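Local coordinates for response regulator receiver modulated diguanylate cyclase with PAS/PAC sensor (Desulfovibrio desulfuricans subsp. desulfuricans, PDB 3CG0), which probably receives a phosphoryl signal through its CheY-like receiver domain, the part crystallised here, to regulate a diguanylate cyclase that makes cyclic di-GMP, at residues I57-I62 with P84-T89; L13-G18 with I62-A67. All coordinates share one frame; numbering follows the deposited sequence.

Both contacts lie on or at the end of the parallel sheet of the CheY-like receiver domain, with centres about 9 Å apart. Contact 1 pairs strands 57-61 and 85-89 near the centre of the chain, joined through helix 70-80. Contact 2 lies where strand 11-15 ends and meets the loop that leaves strand 57-61. Along the chain the order is 13-18, 57-62, 62-67, 84-89, and Ile62 belongs to both contacts. Strand 57-61 lies between the other two strands, Leu59 bonding to Leu13 and Val15 on one side. Asp61, the predicted phosphorylation site, thus ends a central strand, and the loop of contact 2 begins directly after it.

Contact 1. Residues I57-I62 with P84-T89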
loop_
_atom_site.group_PDB
_atom_site.type_symbol
_atom_site.label_atom_id
_atom_site.label_comp_id
_atom_site.label_asym_id
_atom_site.label_seq_id
_atom_site.Cartn_x
_atom_site.Cartn_y
_atom_site.Cartn_z
ATOM N N ILE C 57 0.772 -16.057 18.838
ATOM C CA ILE C 57 -0.647 -16.024 19.198
ATOM C C ILE C 57 -0.916 -16.943 20.402
ATOM O O ILE C 57 -0.164 -17.880 20.656
ATOM C CB ILE C 57 -1.558 -16.414 17.980
ATOM C CG1 ILE C 57 -3.030 -16.102 18.264
ATOM C CG2 ILE C 57 -1.337 -17.874 17.558
ATOM C CD1 ILE C 57 -3.897 -16.011 17.058
ATOM N N ALA C 58 -1.978 -16.652 21.147
ATOM C CA ALA C 58 -2.360 -17.457 22.296
ATOM C C ALA C 58 -3.816 -17.864 22.166
ATOM O O ALA C 58 -4.672 -17.016 21.891
ATOM C CB ALA C 58 -2.138 -16.671 23.589
ATOM N N LEU C 59 -4.092 -19.160 22.340
ATOM C CA LEU C 59 -5.465 -19.658 22.387
ATOM C C LEU C 59 -5.826 -19.885 23.835
ATOM O O LEU C 59 -5.174 -20.666 24.504
ATOM C CB LEU C 59 -5.616 -20.958 21.593
ATOM C CG LEU C 59 -5.207 -20.973 20.116
ATOM C CD1 LEU C 59 -5.692 -22.251 19.478
ATOM C CD2 LEU C 59 -5.741 -19.770 19.365
ATOM N N VAL C 60 -6.841 -19.177 24.327
ATOM C CA VAL C 60 -7.168 -19.177 25.761
ATOM C C VAL C 60 -8.577 -19.712 25.974
ATOM O O VAL C 60 -9.515 -19.313 25.259
ATOM C CB VAL C 60 -7.023 -17.754 26.395
ATOM C CG1 VAL C 60 -7.340 -17.770 27.906
ATOM C CG2 VAL C 60 -5.613 -17.201 26.201
ATOM N N ASP C 61 -8.745 -20.621 26.937
ATOM C CA ASP C 61 -10.102 -21.036 27.274
ATOM C C ASP C 61 -10.719 -19.974 28.147
ATOM O O ASP C 61 -10.183 -19.635 29.213
ATOM C CB ASP C 61 -10.182 -22.404 27.948
ATOM C CG ASP C 61 -11.547 -23.061 27.752
ATOM O OD1 ASP C 61 -12.571 -22.497 28.197
ATOM O OD2 ASP C 61 -11.607 -24.134 27.122
ATOM N N ILE C 62 -11.850 -19.447 27.684
ATOM C CA ILE C 62 -12.520 -18.342 28.353
ATOM C C ILE C 62 -12.987 -18.751 29.749
ATOM O O ILE C 62 -13.085 -17.916 30.642
ATOM C CB ILE C 62 -13.680 -17.760 27.477
ATOM C CG1 ILE C 62 -14.049 -16.337 27.920
ATOM C CG2 ILE C 62 -14.917 -18.698 27.426
ATOM C CD1 ILE C 62 -14.731 -15.527 26.831
ATOM N N PRO C 84 -1.817 -11.461 20.148
ATOM C CA PRO C 84 -3.211 -11.569 19.768
ATOM C C PRO C 84 -3.862 -12.758 20.474
ATOM O O PRO C 84 -3.214 -13.772 20.709
ATOM C CB PRO C 84 -3.162 -11.861 18.274
ATOM C CG PRO C 84 -1.773 -11.618 17.840
ATOM C CD PRO C 84 -0.898 -11.729 19.033
ATOM N N ILE C 85 -5.153 -12.629 20.751
ATOM C CA ILE C 85 -5.896 -13.578 21.540
ATOM C C ILE C 85 -7.096 -14.086 20.776
ATOM O O ILE C 85 -7.895 -13.294 20.274
ATOM C CB ILE C 85 -6.425 -12.914 22.840
ATOM C CG1 ILE C 85 -5.260 -12.377 23.690
ATOM C CG2 ILE C 85 -7.290 -13.898 23.633
ATOM C CD1 ILE C 85 -4.128 -13.388 23.947
ATOM N N ILE C 86 -7.225 -15.405 20.708
ATOM C CA ILE C 86 -8.490 -16.014 20.336
ATOM C C ILE C 86 -8.984 -16.767 21.551
ATOM O O ILE C 86 -8.230 -17.535 22.154
ATOM C CB ILE C 86 -8.340 -16.965 19.137
ATOM C CG1 ILE C 86 -7.635 -16.237 17.991
ATOM C CG2 ILE C 86 -9.712 -17.534 18.706
ATOM C CD1 ILE C 86 -7.524 -17.038 16.729
ATOM N N PHE C 87 -10.230 -16.511 21.951
ATOM C CA PHE C 87 -10.797 -17.241 23.077
ATOM C C PHE C 87 -11.412 -18.530 22.601
ATOM O O PHE C 87 -12.080 -18.563 21.577
ATOM C CB PHE C 87 -11.860 -16.438 23.814
ATOM C CG PHE C 87 -11.311 -15.431 24.773
ATOM C CD1 PHE C 87 -10.640 -15.827 25.932
ATOM C CD2 PHE C 87 -11.519 -14.079 24.546
ATOM C CE1 PHE C 87 -10.163 -14.891 26.807
ATOM C CE2 PHE C 87 -11.040 -13.124 25.427
ATOM C CZ PHE C 87 -10.358 -13.523 26.550
ATOM N N ILE C 88 -11.176 -19.588 23.359
ATOM C CA ILE C 88 -11.836 -20.873 23.151
ATOM C C ILE C 88 -13.036 -20.928 24.091
ATOM O O ILE C 88 -12.890 -20.761 25.306
ATOM C CB ILE C 88 -10.865 -22.054 23.409
ATOM C CG1 ILE C 88 -9.581 -21.907 22.567
ATOM C CG2 ILE C 88 -11.554 -23.381 23.165
ATOM C CD1 ILE C 88 -9.811 -21.837 21.041
ATOM N N THR C 89 -14.224 -21.133 23.533
ATOM C CA THR C 89 -15.450 -21.014 24.320
ATOM C C THR C 89 -16.248 -22.312 24.405
ATOM O O THR C 89 -16.137 -23.187 23.543
ATOM C CB THR C 89 -16.400 -19.906 23.780
ATOM O OG1 THR C 89 -16.958 -20.315 22.526
ATOM C CG2 THR C 89 -15.684 -18.583 23.610
#
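Phe87 and Ile62 meet nearly at right angles at the C-terminal end of two neighbouring parallel strands, 57-61 and 85-89, which helix 70-80 links into a beta-alpha-beta unit of the receiver fold. Ile62 swings CG1 away from its backbone N (chi1 -160°), which brings CD1 over one face of the Phe87 ring, 4.2 Å from its centroid, a CH-pi contact. Ile85 CG2 covers the opposite face, clamping the ring between two isoleucines. Val60 lies alongside Phe87 and points the same way, its CB 4.1 Å from CD1 of the ring. This face packs on helix 70-80 through Ala58, Ile85 and Phe87.

On the other face Leu59 and Ile86 run side by side, Leu59 CD2 lying 3.8 Å from Ile86 CB, and Ile57 CD1 closes on Ile86 CD1. Leu59 and Ile86 reach helix 115-132 there. Five backbone hydrogen bonds join the strands, from Ala58 N to Pro84 O at one end to Ile62 N to Ile88 O at the other. Asp61, predicted to be phosphorylated, crosses Ile88 at about a right angle; its OD1 accepts a hydrogen bond from Met63 N, while OD2 has a long, weak ion pair with Lys111. Asp61 OD2 lies 4.0 Å from Ile88 CG2.

Contact 2. Residues L13-G18 with I62-A67; sequences LIVEDG and IMLCGA
At the C-terminal ends of the sheet strands in the receiver domain, the loop following strand 57-61 folds against the end of strand 11-15, and Leu64 does nearly all the touching. Its two methyls part the work. CD1 meets Val15 CG1, the two side chains crossing at about a right angle; the modelled 3.3 Å between Leu64 CD1 and Val15 CG1 is shorter than two methyls normally allow, so the exact placing of Leu64 is doubtful and only the neighbourhood is secure. Val15 places CG1 there by turning it anti to its own backbone N (chi1 -165°), and it also packs on Ala46 of helix 43-53. The other methyl, CD2, comes up against Asp17 at a similarly short, doubtful distance.

In the CheY-like fold the acidic residues after the first strand and the aspartate ending the third share one pocket. Here Glu16 and Asp17 follow strand 11-15. Glu16 OE1 comes close to Asp61 OD2, and Lys111 makes a long, weak ion pair with each of these two carboxylates, Glu16 and Asp61. Asp17, modelled in two conformers, points toward the loop. Glu16 points away from it, and its OE2 accepts a weak hydrogen bond from Gly18 N (3.4 Å), at the N-cap of helix 19-32.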
loop_
_atom_site.group_PDB
_atom_site.type_symbol
_atom_site.label_atom_id
_atom_site.label_comp_id
_atom_site.label_asym_id
_atom_site.label_seq_id
_atom_site.Cartn_x
_atom_site.Cartn_y
_atom_site.Cartn_z
ATOM N N LEU C 13 0.506 -20.755 21.460
ATOM C CA LEU C 13 0.523 -21.091 22.881
ATOM C C LEU C 13 -0.917 -21.390 23.309
ATOM O O LEU C 13 -1.814 -20.613 23.001
ATOM C CB LEU C 13 1.137 -19.923 23.656
ATOM C CG LEU C 13 1.186 -19.815 25.183
ATOM C CD1 LEU C 13 2.467 -19.120 25.598
ATOM C CD2 LEU C 13 0.005 -19.052 25.726
ATOM N N ILE C 14 -1.141 -22.524 23.980
ATOM C CA ILE C 14 -2.494 -22.953 24.360
ATOM C C ILE C 14 -2.664 -22.871 25.880
ATOM O O ILE C 14 -1.808 -23.325 26.632
ATOM C CB ILE C 14 -2.800 -24.393 23.903
ATOM C CG1 ILE C 14 -2.659 -24.542 22.385
ATOM C CG2 ILE C 14 -4.203 -24.824 24.328
ATOM C CD1 ILE C 14 -2.862 -25.977 21.902
ATOM N N VAL C 15 -3.752 -22.251 26.317
ATOM C CA VAL C 15 -4.107 -22.186 27.724
ATOM C C VAL C 15 -5.475 -22.842 27.855
ATOM O O VAL C 15 -6.480 -22.280 27.424
ATOM C CB VAL C 15 -4.176 -20.740 28.238
ATOM C CG1 VAL C 15 -4.169 -20.719 29.763
ATOM C CG2 VAL C 15 -3.026 -19.929 27.722
ATOM N N GLU C 16 -5.507 -24.037 28.443
ATOM C CA GLU C 16 -6.691 -24.881 28.402
ATOM C C GLU C 16 -6.674 -25.845 29.576
ATOM O O GLU C 16 -5.681 -26.552 29.780
ATOM C CB GLU C 16 -6.701 -25.656 27.084
ATOM C CG GLU C 16 -7.735 -26.757 26.987
ATOM C CD GLU C 16 -9.132 -26.221 26.783
ATOM O OE1 GLU C 16 -9.340 -25.451 25.816
ATOM O OE2 GLU C 16 -10.021 -26.580 27.584
ATOM N N ASP C 17 -7.771 -25.874 30.339
ATOM C CA ASP C 17 -7.875 -26.721 31.539
ATOM C C ASP C 17 -8.178 -28.187 31.192
ATOM O O ASP C 17 -7.561 -29.093 31.746
ATOM C CB ASP C 17 -8.933 -26.168 32.509
ATOM C CG ASP C 17 -8.427 -26.067 33.953
ATOM O OD1 ASP C 17 -7.622 -26.921 34.394
ATOM O OD2 ASP C 17 -8.850 -25.122 34.653
ATOM N N GLY C 18 -9.124 -28.409 30.280
ATOM C CA GLY C 18 -9.485 -29.763 29.826
ATOM C C GLY C 18 -8.399 -30.428 28.995
ATOM O O GLY C 18 -8.167 -30.044 27.848
ATOM N N ILE C 62 -11.850 -19.447 27.684
ATOM C CA ILE C 62 -12.520 -18.342 28.353
ATOM C C ILE C 62 -12.987 -18.751 29.749
ATOM O O ILE C 62 -13.085 -17.916 30.642
ATOM C CB ILE C 62 -13.680 -17.760 27.477
ATOM C CG1 ILE C 62 -14.049 -16.337 27.920
ATOM C CG2 ILE C 62 -14.917 -18.698 27.426
ATOM C CD1 ILE C 62 -14.731 -15.527 26.831
ATOM N N MET C 63 -13.190 -20.056 29.929
ATOM C CA MET C 63 -13.798 -20.615 31.128
ATOM C C MET C 63 -12.808 -21.166 32.158
ATOM O O MET C 63 -13.231 -21.865 33.085
ATOM C CB MET C 63 -14.829 -21.686 30.732
ATOM C CG MET C 63 -16.281 -21.343 31.098
ATOM S SD MET C 63 -17.016 -19.890 30.309
ATOM C CE MET C 63 -17.854 -19.177 31.720
ATOM N N LEU C 64 -11.527 -20.855 31.987
ATOM C CA LEU C 64 -10.507 -21.234 32.956
ATOM C C LEU C 64 -10.871 -20.758 34.358
ATOM O O LEU C 64 -11.458 -19.689 34.529
ATOM C CB LEU C 64 -9.144 -20.671 32.547
ATOM C CG LEU C 64 -8.219 -21.621 31.783
ATOM C CD1 LEU C 64 -6.818 -21.038 31.678
ATOM C CD2 LEU C 64 -8.186 -22.989 32.448
ATOM N N CYS C 65 -10.517 -21.559 35.355
ATOM C CA CYS C 65 -10.662 -21.163 36.754
ATOM C C CYS C 65 -9.365 -21.444 37.510
ATOM O O CYS C 65 -8.441 -22.064 36.971
ATOM C CB CYS C 65 -11.880 -21.846 37.411
ATOM S SG CYS C 65 -11.720 -23.622 37.849
ATOM N N GLY C 66 -9.298 -20.974 38.752
ATOM C CA GLY C 66 -8.106 -21.148 39.575
ATOM C C GLY C 66 -7.424 -19.834 39.894
ATOM O O GLY C 66 -8.082 -18.858 40.262
ATOM N N ALA C 67 -6.101 -19.821 39.739
ATOM C CA ALA C 67 -5.254 -18.685 40.095
ATOM C C ALA C 67 -5.578 -17.414 39.302
ATOM O O ALA C 67 -5.825 -16.354 39.890
ATOM C CB ALA C 67 -3.788 -19.061 39.935
#